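PDB 4E3X: delta-1-pyrroline-5-carboxylate dehydrogenase, mitochondrial from Mus musculus, which oxidises L-glutamate gamma-semialdehyde, formed from delta-1-pyrroline-5-carboxylate, irreversibly to glutamate with NAD(+) in the second step of mitochondrial proline breakdown. Local coordinates for residues Lys318-Val323 and Arg495-Ala500; Val323-Asp328 and Tyr458-Tyr463; Pro65-Asp70 and Ile248-Gly253; Ala222-Gly227 and Pro256-Phe261. One frame throughout, in Å; residues are numbered along the deposited sequence. Where two conformers were deposited one is given.

Interaction 1 (Lys318-Val323 and Arg495-Ala500); sequences KNFHFV and RMLRNA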
loop_
_atom_site.group_PDB
_atom_site.type_symbol
_atom_site.label_atom_id
_atom_site.label_comp_id
_atom_site.label_asym_id
_atom_site.label_seq_id
_atom_site.Cartn_x
_atom_site.Cartn_y
_atom_site.Cartn_z
ATOM N N LYS B 318 -20.919 -9.803 -2.576
ATOM C CA LYS B 318 -22.091 -10.661 -2.706
ATOM C C LYS B 318 -21.891 -11.722 -1.644
ATOM O O LYS B 318 -21.353 -12.795 -1.906
ATOM C CB LYS B 318 -22.190 -11.291 -4.097
ATOM C CG LYS B 318 -23.491 -12.068 -4.305
ATOM C CD LYS B 318 -24.689 -11.142 -4.523
ATOM C CE LYS B 318 -25.991 -11.930 -4.597
ATOM N NZ LYS B 318 -27.164 -11.038 -4.780
ATOM N N ASN B 319 -22.299 -11.397 -0.428
ATOM C CA ASN B 319 -21.839 -12.135 0.738
ATOM C C ASN B 319 -22.694 -13.332 1.098
ATOM O O ASN B 319 -23.906 -13.326 0.876
ATOM C CB ASN B 319 -21.726 -11.180 1.913
ATOM C CG ASN B 319 -21.042 -9.893 1.517
ATOM O OD1 ASN B 319 -19.862 -9.893 1.157
ATOM N ND2 ASN B 319 -21.785 -8.792 1.533
ATOM N N PHE B 320 -22.061 -14.343 1.684
ATOM C CA PHE B 320 -22.723 -15.620 1.951
ATOM C C PHE B 320 -22.886 -15.952 3.430
ATOM O O PHE B 320 -22.081 -15.539 4.263
ATOM C CB PHE B 320 -21.957 -16.771 1.276
ATOM C CG PHE B 320 -20.549 -16.955 1.789
ATOM C CD1 PHE B 320 -20.290 -17.761 2.893
ATOM C CD2 PHE B 320 -19.482 -16.322 1.166
ATOM C CE1 PHE B 320 -18.989 -17.933 3.368
ATOM C CE2 PHE B 320 -18.184 -16.491 1.633
ATOM C CZ PHE B 320 -17.939 -17.293 2.736
ATOM N N HIS B 321 -23.947 -16.702 3.729
ATOM C CA HIS B 321 -24.026 -17.497 4.951
ATOM C C HIS B 321 -24.083 -18.955 4.504
ATOM O O HIS B 321 -25.017 -19.351 3.802
ATOM C CB HIS B 321 -25.278 -17.168 5.784
ATOM C CG HIS B 321 -25.165 -15.918 6.612
ATOM N ND1 HIS B 321 -26.126 -15.549 7.530
ATOM C CD2 HIS B 321 -24.223 -14.941 6.648
ATOM C CE1 HIS B 321 -25.777 -14.411 8.105
ATOM N NE2 HIS B 321 -24.621 -14.022 7.591
ATOM N N PHE B 322 -23.085 -19.741 4.895
ATOM C CA PHE B 322 -23.047 -21.162 4.570
ATOM C C PHE B 322 -23.404 -21.960 5.817
ATOM O O PHE B 322 -22.766 -21.821 6.852
ATOM C CB PHE B 322 -21.668 -21.593 4.051
ATOM C CG PHE B 322 -21.580 -23.069 3.774
ATOM C CD1 PHE B 322 -21.951 -23.580 2.540
ATOM C CD2 PHE B 322 -21.171 -23.952 4.766
ATOM C CE1 PHE B 322 -21.895 -24.950 2.288
ATOM C CE2 PHE B 322 -21.118 -25.313 4.525
ATOM C CZ PHE B 322 -21.475 -25.810 3.282
ATOM N N VAL B 323 -24.411 -22.815 5.694
ATOM C CA VAL B 323 -24.893 -23.595 6.820
ATOM C C VAL B 323 -24.507 -25.058 6.640
ATOM O O VAL B 323 -24.745 -25.643 5.582
ATOM C CB VAL B 323 -26.426 -23.488 6.934
ATOM C CG1 VAL B 323 -26.938 -24.339 8.078
ATOM C CG2 VAL B 323 -26.845 -22.040 7.124
ATOM N N ARG B 495 -10.379 -23.278 5.622
ATOM C CA ARG B 495 -9.354 -23.404 4.593
ATOM C C ARG B 495 -9.926 -23.174 3.189
ATOM O O ARG B 495 -9.337 -22.451 2.384
ATOM C CB ARG B 495 -8.664 -24.772 4.659
ATOM C CG ARG B 495 -7.764 -24.975 5.872
ATOM C CD ARG B 495 -6.996 -26.297 5.777
ATOM N NE ARG B 495 -7.882 -27.462 5.753
ATOM C CZ ARG B 495 -8.253 -28.144 6.836
ATOM N NH1 ARG B 495 -7.813 -27.779 8.033
ATOM N NH2 ARG B 495 -9.062 -29.190 6.722
ATOM N N MET B 496 -11.074 -23.780 2.894
ATOM C CA MET B 496 -11.659 -23.692 1.554
ATOM C C MET B 496 -12.122 -22.286 1.188
ATOM O O MET B 496 -12.105 -21.907 0.019
ATOM C CB MET B 496 -12.825 -24.673 1.405
ATOM C CG MET B 496 -12.412 -26.137 1.476
ATOM S SD MET B 496 -13.779 -27.290 1.219
ATOM C CE MET B 496 -14.146 -27.012 -0.510
ATOM N N LEU B 497 -12.537 -21.519 2.191
ATOM C CA LEU B 497 -13.105 -20.196 1.959
ATOM C C LEU B 497 -12.134 -19.062 2.271
ATOM O O LEU B 497 -12.534 -17.893 2.337
ATOM C CB LEU B 497 -14.398 -20.047 2.769
ATOM C CG LEU B 497 -15.491 -21.055 2.403
ATOM C CD1 LEU B 497 -16.649 -20.979 3.385
ATOM C CD2 LEU B 497 -15.963 -20.828 0.963
ATOM N N ARG B 498 -10.859 -19.413 2.427
ATOM C CA ARG B 498 -9.805 -18.472 2.805
ATOM C C ARG B 498 -9.825 -17.162 2.019
ATOM O O ARG B 498 -9.604 -16.089 2.593
ATOM C CB ARG B 498 -8.448 -19.150 2.632
ATOM C CG ARG B 498 -7.243 -18.325 3.049
ATOM C CD ARG B 498 -6.013 -19.233 2.997
ATOM N NE ARG B 498 -4.757 -18.586 3.366
ATOM C CZ ARG B 498 -4.261 -18.572 4.599
ATOM N NH1 ARG B 498 -3.104 -17.974 4.843
ATOM N NH2 ARG B 498 -4.931 -19.135 5.596
ATOM N N ASN B 499 -10.056 -17.248 0.709
ATOM C CA ASN B 499 -10.106 -16.052 -0.132
ATOM C C ASN B 499 -11.500 -15.648 -0.599
ATOM O O ASN B 499 -11.655 -14.739 -1.422
ATOM C CB ASN B 499 -9.120 -16.151 -1.295
ATOM C CG ASN B 499 -7.742 -15.693 -0.895
ATOM O OD1 ASN B 499 -6.806 -16.482 -0.838
ATOM N ND2 ASN B 499 -7.619 -14.412 -0.577
ATOM N N ALA B 500 -12.518 -16.309 -0.054
ATOM C CA ALA B 500 -13.898 -15.953 -0.362
ATOM C C ALA B 500 -14.426 -14.807 0.499
ATOM O O ALA B 500 -15.447 -14.204 0.162
ATOM C CB ALA B 500 -14.804 -17.173 -0.234
#
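The carbonyl O of L497 receives the backbone N-H of A500 at 2.9 Å, and the turn closed by this bond presents the side chains of both residues to the ring of F320. The contact belongs to a beta-alpha-beta crossover of the aldehyde dehydrogenase fold: strand 476-483 leads into helix 487-496, and the chain then returns to the parallel strand 503-506. F320 sits on strand 319-323, a parallel neighbour of 476-483 in the same sheet. L497 is the first residue to leave helical geometry, where the chain turns back. Phenylalanine suits its place because a flat, wide ring can reach two residues of the turn together. CB of F320 points toward the turn, and chi1 of 63° sets CG between the backbone N and the carbonyl carbon, bringing CE1 and CE2 up to L497 and A500. F320 CE1 meets L497 CD1 at 3.8 Å, while F320 CZ lies 4.0 Å from the same L497 methyl, which comes in obliquely. On the other flank of CZ, F320 CE2 touches A500 CB at 3.9 Å. A leucine here would probably reach only part of this surface, opening a gap beside the L497 methyl and the small A500. V470 of helix 463-472 also packs on F320, so the ring is buried between strand, turn and helix. R498 of the turn forms a salt bridge with D117 of the second subunit. The carbonyl O of A500 lies in the plane of the F320 ring at its edge, 3.9 Å from F320 CE2.

Interaction 2 (Val323-Asp328 and Tyr458-Tyr463); sequences VHSSAD and YPDDKY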
loop_
_atom_site.group_PDB
_atom_site.type_symbol
_atom_site.label_atom_id
_atom_site.label_comp_id
_atom_site.label_asym_id
_atom_site.label_seq_id
_atom_site.Cartn_x
_atom_site.Cartn_y
_atom_site.Cartn_z
ATOM N N VAL B 323 -24.411 -22.815 5.694
ATOM C CA VAL B 323 -24.893 -23.595 6.820
ATOM C C VAL B 323 -24.507 -25.058 6.640
ATOM O O VAL B 323 -24.745 -25.643 5.582
ATOM C CB VAL B 323 -26.426 -23.488 6.934
ATOM C CG1 VAL B 323 -26.938 -24.339 8.078
ATOM C CG2 VAL B 323 -26.845 -22.040 7.124
ATOM N N HIS B 324 -23.877 -25.627 7.664
ATOM C CA HIS B 324 -23.596 -27.053 7.717
ATOM C C HIS B 324 -24.680 -27.722 8.562
ATOM O O HIS B 324 -25.336 -27.069 9.380
ATOM C CB HIS B 324 -22.214 -27.314 8.323
ATOM C CG HIS B 324 -21.857 -28.765 8.408
ATOM N ND1 HIS B 324 -21.888 -29.469 9.593
ATOM C CD2 HIS B 324 -21.467 -29.647 7.456
ATOM C CE1 HIS B 324 -21.539 -30.723 9.367
ATOM N NE2 HIS B 324 -21.276 -30.857 8.080
ATOM N N SER B 325 -24.875 -29.021 8.373
ATOM C CA SER B 325 -25.937 -29.732 9.080
ATOM C C SER B 325 -25.812 -29.685 10.612
ATOM O O SER B 325 -26.788 -29.905 11.328
ATOM C CB SER B 325 -25.994 -31.182 8.601
ATOM O OG SER B 325 -24.789 -31.851 8.919
ATOM N N SER B 326 -24.613 -29.394 11.106
ATOM C CA SER B 326 -24.357 -29.334 12.545
ATOM C C SER B 326 -24.651 -27.945 13.134
ATOM O O SER B 326 -24.384 -27.704 14.310
ATOM C CB SER B 326 -22.896 -29.707 12.834
ATOM O OG SER B 326 -22.017 -28.715 12.323
ATOM N N ALA B 327 -25.188 -27.038 12.320
ATOM C CA ALA B 327 -25.460 -25.660 12.747
ATOM C C ALA B 327 -26.515 -25.563 13.839
ATOM O O ALA B 327 -27.422 -26.393 13.933
ATOM C CB ALA B 327 -25.891 -24.811 11.555
ATOM N N ASP B 328 -26.396 -24.522 14.656
ATOM C CA ASP B 328 -27.460 -24.144 15.567
ATOM C C ASP B 328 -28.535 -23.425 14.761
ATOM O O ASP B 328 -28.312 -22.328 14.229
ATOM C CB ASP B 328 -26.916 -23.246 16.673
ATOM C CG ASP B 328 -27.948 -22.941 17.725
ATOM O OD1 ASP B 328 -28.519 -21.830 17.693
ATOM O OD2 ASP B 328 -28.192 -23.820 18.578
ATOM N N TYR B 458 -28.676 -27.411 -0.757
ATOM C CA TYR B 458 -27.757 -28.413 -1.298
ATOM C C TYR B 458 -27.900 -29.754 -0.569
ATOM O O TYR B 458 -28.164 -29.785 0.631
ATOM C CB TYR B 458 -26.306 -27.903 -1.226
ATOM C CG TYR B 458 -25.728 -27.827 0.178
ATOM C CD1 TYR B 458 -25.039 -28.910 0.722
ATOM C CD2 TYR B 458 -25.877 -26.684 0.962
ATOM C CE1 TYR B 458 -24.513 -28.859 1.997
ATOM C CE2 TYR B 458 -25.349 -26.628 2.246
ATOM C CZ TYR B 458 -24.671 -27.720 2.756
ATOM O OH TYR B 458 -24.131 -27.694 4.023
ATOM N N PRO B 459 -27.732 -30.873 -1.295
ATOM C CA PRO B 459 -27.771 -32.176 -0.620
ATOM C C PRO B 459 -26.626 -32.283 0.378
ATOM O O PRO B 459 -25.508 -31.906 0.027
ATOM C CB PRO B 459 -27.568 -33.178 -1.764
ATOM C CG PRO B 459 -27.938 -32.433 -3.011
ATOM C CD PRO B 459 -27.546 -31.001 -2.752
ATOM N N ASP B 460 -26.896 -32.790 1.581
ATOM C CA ASP B 460 -25.882 -32.873 2.635
ATOM C C ASP B 460 -24.582 -33.491 2.137
ATOM O O ASP B 460 -23.493 -33.009 2.460
ATOM C CB ASP B 460 -26.388 -33.675 3.842
ATOM C CG ASP B 460 -27.487 -32.964 4.607
ATOM O OD1 ASP B 460 -28.470 -32.524 3.976
ATOM O OD2 ASP B 460 -27.371 -32.864 5.848
ATOM N N ASP B 461 -24.698 -34.541 1.330
ATOM C CA ASP B 461 -23.508 -35.255 0.885
ATOM C C ASP B 461 -22.680 -34.494 -0.153
ATOM O O ASP B 461 -21.594 -34.938 -0.524
ATOM C CB ASP B 461 -23.819 -36.696 0.430
ATOM C CG ASP B 461 -24.799 -36.772 -0.740
ATOM O OD1 ASP B 461 -25.092 -35.747 -1.385
ATOM O OD2 ASP B 461 -25.271 -37.892 -1.037
ATOM N N LYS B 462 -23.176 -33.340 -0.599
ATOM C CA LYS B 462 -22.424 -32.505 -1.538
ATOM C C LYS B 462 -21.871 -31.243 -0.884
ATOM O O LYS B 462 -21.608 -30.250 -1.565
ATOM C CB LYS B 462 -23.294 -32.116 -2.735
ATOM C CG LYS B 462 -23.686 -33.293 -3.604
ATOM C CD LYS B 462 -24.356 -32.835 -4.889
ATOM C CE LYS B 462 -23.384 -32.085 -5.786
ATOM N NZ LYS B 462 -23.989 -31.820 -7.120
ATOM N N TYR B 463 -21.677 -31.273 0.432
ATOM C CA TYR B 463 -21.202 -30.075 1.127
ATOM C C TYR B 463 -19.848 -29.579 0.609
ATOM O O TYR B 463 -19.615 -28.378 0.567
ATOM C CB TYR B 463 -21.161 -30.287 2.647
ATOM C CG TYR B 463 -19.876 -30.893 3.165
ATOM C CD1 TYR B 463 -18.831 -30.091 3.602
ATOM C CD2 TYR B 463 -19.717 -32.271 3.234
ATOM C CE1 TYR B 463 -17.654 -30.640 4.073
ATOM C CE2 TYR B 463 -18.547 -32.834 3.713
ATOM C CZ TYR B 463 -17.516 -32.014 4.128
ATOM O OH TYR B 463 -16.348 -32.575 4.602
HETATM O O HOH W 1 -24.281 -30.026 5.748
HETATM O O HOH W 2 -24.728 -33.717 7.036
#
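The phenol of Y458 points end-on at the backbone of V323, and Y458 OH donates to V323 O at 2.6 Å. That oxygen lies in the plane of the tyrosine ring, at its edge, and the hydroxyl in turn lies in the carbonyl plane, with a C=O...O angle of 146°. The aromatic pair of the contact is T-shaped (edge-to-face): the imidazole of H324 turns its edge to the face of Y463, with ring centroids 5.9 Å apart and planes at 78°. H324 holds its imidazole anti to the backbone N (chi1 -180°), and H324 ND1 shares a hydrogen bond of 2.8 Å with S326 OG, which helps to set the rotation of the ring. S325 OG lies above one face of the imidazole, offset toward its rim. Two waters complete the contact. One accepts from S325 N at 2.9 Å and donates to Y458 OH; the other donates to D460 OD2 at 3.0 Å and hydrogen-bonds S325 OG. D460 OD2 also bonds S359 OG, and S325 CB packs 3.5 Å from D460 OD2. A phenylalanine in place of Y458 would probably take from V323 O the short bond of the hydroxyl and from the first water this acceptor. The contact joins two loops that leave strands 319-323 and 452-458, both neighbours of strand 351-357, just before helices 329-341 and 463-472; F322 packs nearly parallel to the Y458 ring. The chemistry implies two zones: a buried tyrosine that both gives and takes a hydrogen bond, and a hydrated margin where serine and aspartate, small and polar, meet through water.

Interaction 3 (Pro65-Asp70 and Ile248-Gly253); sequences PCVVGD and ILREAG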
loop_
_atom_site.group_PDB
_atom_site.type_symbol
_atom_site.label_atom_id
_atom_site.label_comp_id
_atom_site.label_asym_id
_atom_site.label_seq_id
_atom_site.Cartn_x
_atom_site.Cartn_y
_atom_site.Cartn_z
ATOM N N PRO B 65 -23.846 24.534 2.407
ATOM C CA PRO B 65 -22.952 25.062 1.372
ATOM C C PRO B 65 -21.759 24.140 1.139
ATOM O O PRO B 65 -21.505 23.233 1.935
ATOM C CB PRO B 65 -22.456 26.364 1.997
ATOM C CG PRO B 65 -22.339 25.999 3.455
ATOM C CD PRO B 65 -23.544 25.106 3.732
ATOM N N CYS B 66 -21.033 24.375 0.055
ATOM C CA CYS B 66 -19.669 23.878 -0.018
ATOM C C CYS B 66 -18.839 24.715 0.958
ATOM O O CYS B 66 -19.152 25.891 1.203
ATOM C CB CYS B 66 -19.110 24.031 -1.426
ATOM S SG CYS B 66 -19.895 22.974 -2.651
ATOM N N VAL B 67 -17.801 24.123 1.534
ATOM C CA VAL B 67 -16.933 24.867 2.440
ATOM C C VAL B 67 -15.491 24.738 1.972
ATOM O O VAL B 67 -14.936 23.638 1.915
ATOM C CB VAL B 67 -17.052 24.413 3.917
ATOM C CG1 VAL B 67 -16.170 25.290 4.804
ATOM C CG2 VAL B 67 -18.499 24.474 4.386
ATOM N N VAL B 68 -14.901 25.876 1.620
ATOM C CA VAL B 68 -13.499 25.941 1.225
ATOM C C VAL B 68 -12.814 26.889 2.205
ATOM O O VAL B 68 -13.185 28.061 2.311
ATOM C CB VAL B 68 -13.354 26.430 -0.226
ATOM C CG1 VAL B 68 -11.890 26.619 -0.592
ATOM C CG2 VAL B 68 -14.031 25.443 -1.170
ATOM N N GLY B 69 -11.849 26.371 2.960
ATOM C CA GLY B 69 -11.304 27.126 4.075
ATOM C C GLY B 69 -12.405 27.327 5.102
ATOM O O GLY B 69 -12.972 26.358 5.621
ATOM N N ASP B 70 -12.730 28.587 5.378
ATOM C CA ASP B 70 -13.861 28.907 6.243
ATOM C C ASP B 70 -14.993 29.542 5.451
ATOM O O ASP B 70 -15.993 29.977 6.021
ATOM C CB ASP B 70 -13.434 29.817 7.398
ATOM C CG ASP B 70 -12.577 29.092 8.409
ATOM O OD1 ASP B 70 -12.851 27.899 8.648
ATOM O OD2 ASP B 70 -11.630 29.700 8.952
ATOM N N ILE B 248 -18.559 19.267 13.191
ATOM C CA ILE B 248 -17.982 18.810 14.445
ATOM C C ILE B 248 -16.450 18.796 14.361
ATOM O O ILE B 248 -15.770 19.248 15.281
ATOM C CB ILE B 248 -18.566 17.441 14.864
ATOM C CG1 ILE B 248 -20.010 17.629 15.349
ATOM C CG2 ILE B 248 -17.730 16.810 15.972
ATOM C CD1 ILE B 248 -20.823 16.354 15.434
ATOM N N LEU B 249 -15.905 18.329 13.242
ATOM C CA LEU B 249 -14.453 18.320 13.076
ATOM C C LEU B 249 -13.871 19.730 13.147
ATOM O O LEU B 249 -12.844 19.956 13.786
ATOM C CB LEU B 249 -14.056 17.651 11.761
ATOM C CG LEU B 249 -14.123 16.124 11.750
ATOM C CD1 LEU B 249 -13.954 15.607 10.332
ATOM C CD2 LEU B 249 -13.071 15.534 12.678
ATOM N N ARG B 250 -14.521 20.675 12.477
ATOM C CA ARG B 250 -14.066 22.061 12.526
ATOM C C ARG B 250 -14.138 22.617 13.949
ATOM O O ARG B 250 -13.201 23.271 14.409
ATOM C CB ARG B 250 -14.837 22.934 11.525
ATOM C CG ARG B 250 -14.756 22.439 10.071
ATOM C CD ARG B 250 -13.317 22.299 9.549
ATOM N NE ARG B 250 -12.539 23.484 9.891
ATOM C CZ ARG B 250 -12.584 24.632 9.222
ATOM N NH1 ARG B 250 -13.328 24.747 8.127
ATOM N NH2 ARG B 250 -11.878 25.667 9.651
ATOM N N GLU B 251 -15.235 22.344 14.649
ATOM C CA GLU B 251 -15.391 22.830 16.019
ATOM C C GLU B 251 -14.380 22.196 16.969
ATOM O O GLU B 251 -13.990 22.814 17.964
ATOM C CB GLU B 251 -16.810 22.574 16.528
ATOM C CG GLU B 251 -17.885 23.381 15.830
ATOM C CD GLU B 251 -19.263 23.085 16.393
ATOM O OE1 GLU B 251 -19.351 22.726 17.588
ATOM O OE2 GLU B 251 -20.250 23.206 15.647
ATOM N N ALA B 252 -13.947 20.977 16.645
ATOM C CA ALA B 252 -12.963 20.250 17.448
ATOM C C ALA B 252 -11.544 20.743 17.184
ATOM O O ALA B 252 -10.591 20.252 17.789
ATOM C CB ALA B 252 -13.060 18.746 17.185
ATOM N N GLY B 253 -11.401 21.686 16.256
ATOM C CA GLY B 253 -10.120 22.331 16.033
ATOM C C GLY B 253 -9.426 22.020 14.715
ATOM O O GLY B 253 -8.278 22.420 14.517
#
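The guanidinium of R250 meets the other segment with its edge: D70 OD1, G69 O and V67 CG1 all lie round its rim, near its plane. The D70 carboxylate is turned almost flat with it, the two planes only 14° apart. R250 NH2 forms the short arm of the salt bridge, donating at 2.6 Å to the syn lone pair of D70 OD1 with an N-H...O angle of 147°. R250 NH1 reaches D70 OD1 only weakly, at 3.2 Å, and gives a sounder bond to G69 O at 3.0 Å, although the donor is tilted out of that carbonyl plane. One carboxylate oxygen and one backbone carbonyl are thus gathered by a single cation. The arginine chain reaches them by bending at chi2 (-56°) and chi3, which carries the group over to the strand end. V67 CG1, 4.4 Å from R250 NH1, adds an apolar neighbour at the guanidinium edge. The contact ties strand 62-68 to the last turn of helix 239-251, a crossover helix of the Rossmann-like NAD-binding fold that leads into strand 259-261. The backbone of V67 pairs with F261 of that strand. The helix ends at G253 in a Schellman motif, with G253 N bonded to R250 O at 3.0 Å; its positive phi is easy for glycine. G69 likewise has positive phi, which favours glycine. Arginine suits this place because its several N-H groups can serve different acceptors: NE donates to L254 O and NH1 also to the Y246 hydroxyl. P256 packs against both D70 and R250.

Interaction 4 (Ala222-Gly227 and Pro256-Phe261); sequences APALMG and PNIIQF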
loop_
_atom_site.group_PDB
_atom_site.type_symbol
_atom_site.label_atom_id
_atom_site.label_comp_id
_atom_site.label_asym_id
_atom_site.label_seq_id
_atom_site.Cartn_x
_atom_site.Cartn_y
_atom_site.Cartn_z
ATOM N N ALA B 222 -9.096 9.956 8.240
ATOM C CA ALA B 222 -7.849 9.213 8.399
ATOM C C ALA B 222 -6.674 9.830 7.618
ATOM O O ALA B 222 -5.599 10.030 8.194
ATOM C CB ALA B 222 -8.043 7.741 8.073
ATOM N N PRO B 223 -6.876 10.204 6.335
ATOM C CA PRO B 223 -5.759 10.884 5.662
ATOM C C PRO B 223 -5.409 12.218 6.335
ATOM O O PRO B 223 -4.223 12.534 6.468
ATOM C CB PRO B 223 -6.271 11.074 4.227
ATOM C CG PRO B 223 -7.297 9.964 4.057
ATOM C CD PRO B 223 -7.966 9.880 5.395
ATOM N N ALA B 224 -6.410 12.987 6.774
ATOM C CA ALA B 224 -6.117 14.249 7.443
ATOM C C ALA B 224 -5.298 14.032 8.720
ATOM O O ALA B 224 -4.362 14.787 9.008
ATOM C CB ALA B 224 -7.400 15.007 7.741
ATOM N N LEU B 225 -5.651 13.009 9.490
ATOM C CA LEU B 225 -4.900 12.656 10.691
ATOM C C LEU B 225 -3.413 12.472 10.403
ATOM O O LEU B 225 -2.559 12.862 11.207
ATOM C CB LEU B 225 -5.466 11.374 11.299
ATOM C CG LEU B 225 -4.684 10.719 12.435
ATOM C CD1 LEU B 225 -4.730 11.569 13.707
ATOM C CD2 LEU B 225 -5.253 9.318 12.669
ATOM N N MET B 226 -3.107 11.904 9.238
ATOM C CA MET B 226 -1.734 11.597 8.862
ATOM C C MET B 226 -1.020 12.754 8.168
ATOM O O MET B 226 0.047 12.573 7.595
ATOM C CB MET B 226 -1.705 10.337 7.993
ATOM C CG MET B 226 -2.332 9.127 8.671
ATOM S SD MET B 226 -1.658 8.743 10.295
ATOM C CE MET B 226 -0.037 8.131 9.857
ATOM N N GLY B 227 -1.586 13.950 8.259
ATOM C CA GLY B 227 -0.907 15.129 7.740
ATOM C C GLY B 227 -1.250 15.491 6.314
ATOM O O GLY B 227 -0.586 16.324 5.705
ATOM N N PRO B 256 -8.669 25.489 8.975
ATOM C CA PRO B 256 -9.212 25.667 7.624
ATOM C C PRO B 256 -8.312 25.068 6.542
ATOM O O PRO B 256 -7.086 24.997 6.703
ATOM C CB PRO B 256 -9.299 27.195 7.471
ATOM C CG PRO B 256 -8.360 27.737 8.489
ATOM C CD PRO B 256 -8.389 26.776 9.637
ATOM N N ASN B 257 -8.945 24.638 5.455
ATOM C CA ASN B 257 -8.261 24.129 4.264
ATOM C C ASN B 257 -7.606 22.765 4.423
ATOM O O ASN B 257 -6.865 22.328 3.538
ATOM C CB ASN B 257 -7.267 25.149 3.718
ATOM C CG ASN B 257 -7.954 26.426 3.294
ATOM O OD1 ASN B 257 -8.834 26.417 2.423
ATOM N ND2 ASN B 257 -7.592 27.535 3.934
ATOM N N ILE B 258 -7.870 22.090 5.538
ATOM C CA ILE B 258 -7.381 20.725 5.709
ATOM C C ILE B 258 -8.367 19.696 5.128
ATOM O O ILE B 258 -7.962 18.751 4.442
ATOM C CB ILE B 258 -7.053 20.417 7.177
ATOM C CG1 ILE B 258 -6.085 21.478 7.738
ATOM C CG2 ILE B 258 -6.494 18.993 7.331
ATOM C CD1 ILE B 258 -4.850 21.777 6.852
ATOM N N ILE B 259 -9.660 19.879 5.392
ATOM C CA ILE B 259 -10.694 19.126 4.690
ATOM C C ILE B 259 -11.633 20.141 4.054
ATOM O O ILE B 259 -12.237 20.957 4.756
ATOM C CB ILE B 259 -11.485 18.162 5.600
ATOM C CG1 ILE B 259 -10.560 17.084 6.190
ATOM C CG2 ILE B 259 -12.606 17.502 4.799
ATOM C CD1 ILE B 259 -11.244 16.179 7.194
ATOM N N GLN B 260 -11.718 20.116 2.724
ATOM C CA GLN B 260 -12.649 20.952 1.985
ATOM C C GLN B 260 -13.928 20.151 1.773
ATOM O O GLN B 260 -13.883 19.000 1.333
ATOM C CB GLN B 260 -12.041 21.370 0.642
ATOM C CG GLN B 260 -10.597 21.874 0.731
ATOM C CD GLN B 260 -10.452 23.264 1.340
ATOM O OE1 GLN B 260 -11.117 23.605 2.320
ATOM N NE2 GLN B 260 -9.543 24.063 0.776
ATOM N N PHE B 261 -15.066 20.740 2.140
ATOM C CA PHE B 261 -16.346 20.047 2.060
ATOM C C PHE B 261 -16.957 20.381 0.706
ATOM O O PHE B 261 -17.504 21.474 0.509
ATOM C CB PHE B 261 -17.255 20.491 3.215
ATOM C CG PHE B 261 -18.491 19.650 3.368
ATOM C CD1 PHE B 261 -18.439 18.448 4.057
ATOM C CD2 PHE B 261 -19.710 20.073 2.840
ATOM C CE1 PHE B 261 -19.579 17.666 4.198
ATOM C CE2 PHE B 261 -20.851 19.304 2.974
ATOM C CZ PHE B 261 -20.787 18.101 3.656
#
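I259 sets CG1 beside its backbone N (chi1 -63°) and extends the chain beyond it (chi2 175°), which carries I259 CD1 across to A224 CB at 4.1 Å. In I258 it is the branch methyl that does the touching: I258 CG2, anti to the backbone N, stands 4.1 Å from A224 CB. One methyl of the helix therefore meets two isoleucines, one just before strand 259-261 and one at its first residue. The small alanine lets the backbones approach to 6.8 Å between A224 CA and I258 CA, while the branched isoleucines supply the bulk from the other side. No hydrogen bond crosses this apolar, buried contact. The loop ahead of the strand is braced by the Q260 amide: Q260 NE2 donates to N257 OD1 at 3.0 Å and nearly straight (160°), in the plane of the acceptor's carbonyl. On the helix side, G227, with positive phi, is the C-prime residue of a Schellman motif, with bonds from G227 N to A224 O and N228 N to P223 O. I259 lies about 10 Å, side chain to side chain, from the NAD-binding residues S208 and K233. Helix 213-225, the crossover between strands 203-207 and 230-233, thereby packs on outermost strand 259-261 of the five-stranded parallel Rossmann-like sheet, with W116 of helix 99-118 against I258 and F128 of helix 121-136 against A224.

From the N terminus, 65-70 opens the first loop, and 222-227 opens a second inside it. The first closes at 248-253, before 256-261 closes the second, so interactions 3 and 4 cross. They touch as well, because strand 62-68 runs beside strand 259-261, and together they join the N-terminal strands to the helices and edge strand of the NAD-binding sheet. Later in the chain, interaction 1 opens at 318-323 and interaction 2 at 323-328, sharing V323; 458-463 closes interaction 2 before 495-500 closes interaction 1, so interaction 2 is nested inside the loop closed by interaction 1. This pair links strands, loops and helices of the large mixed sheet on the opposite side of the chain's centre.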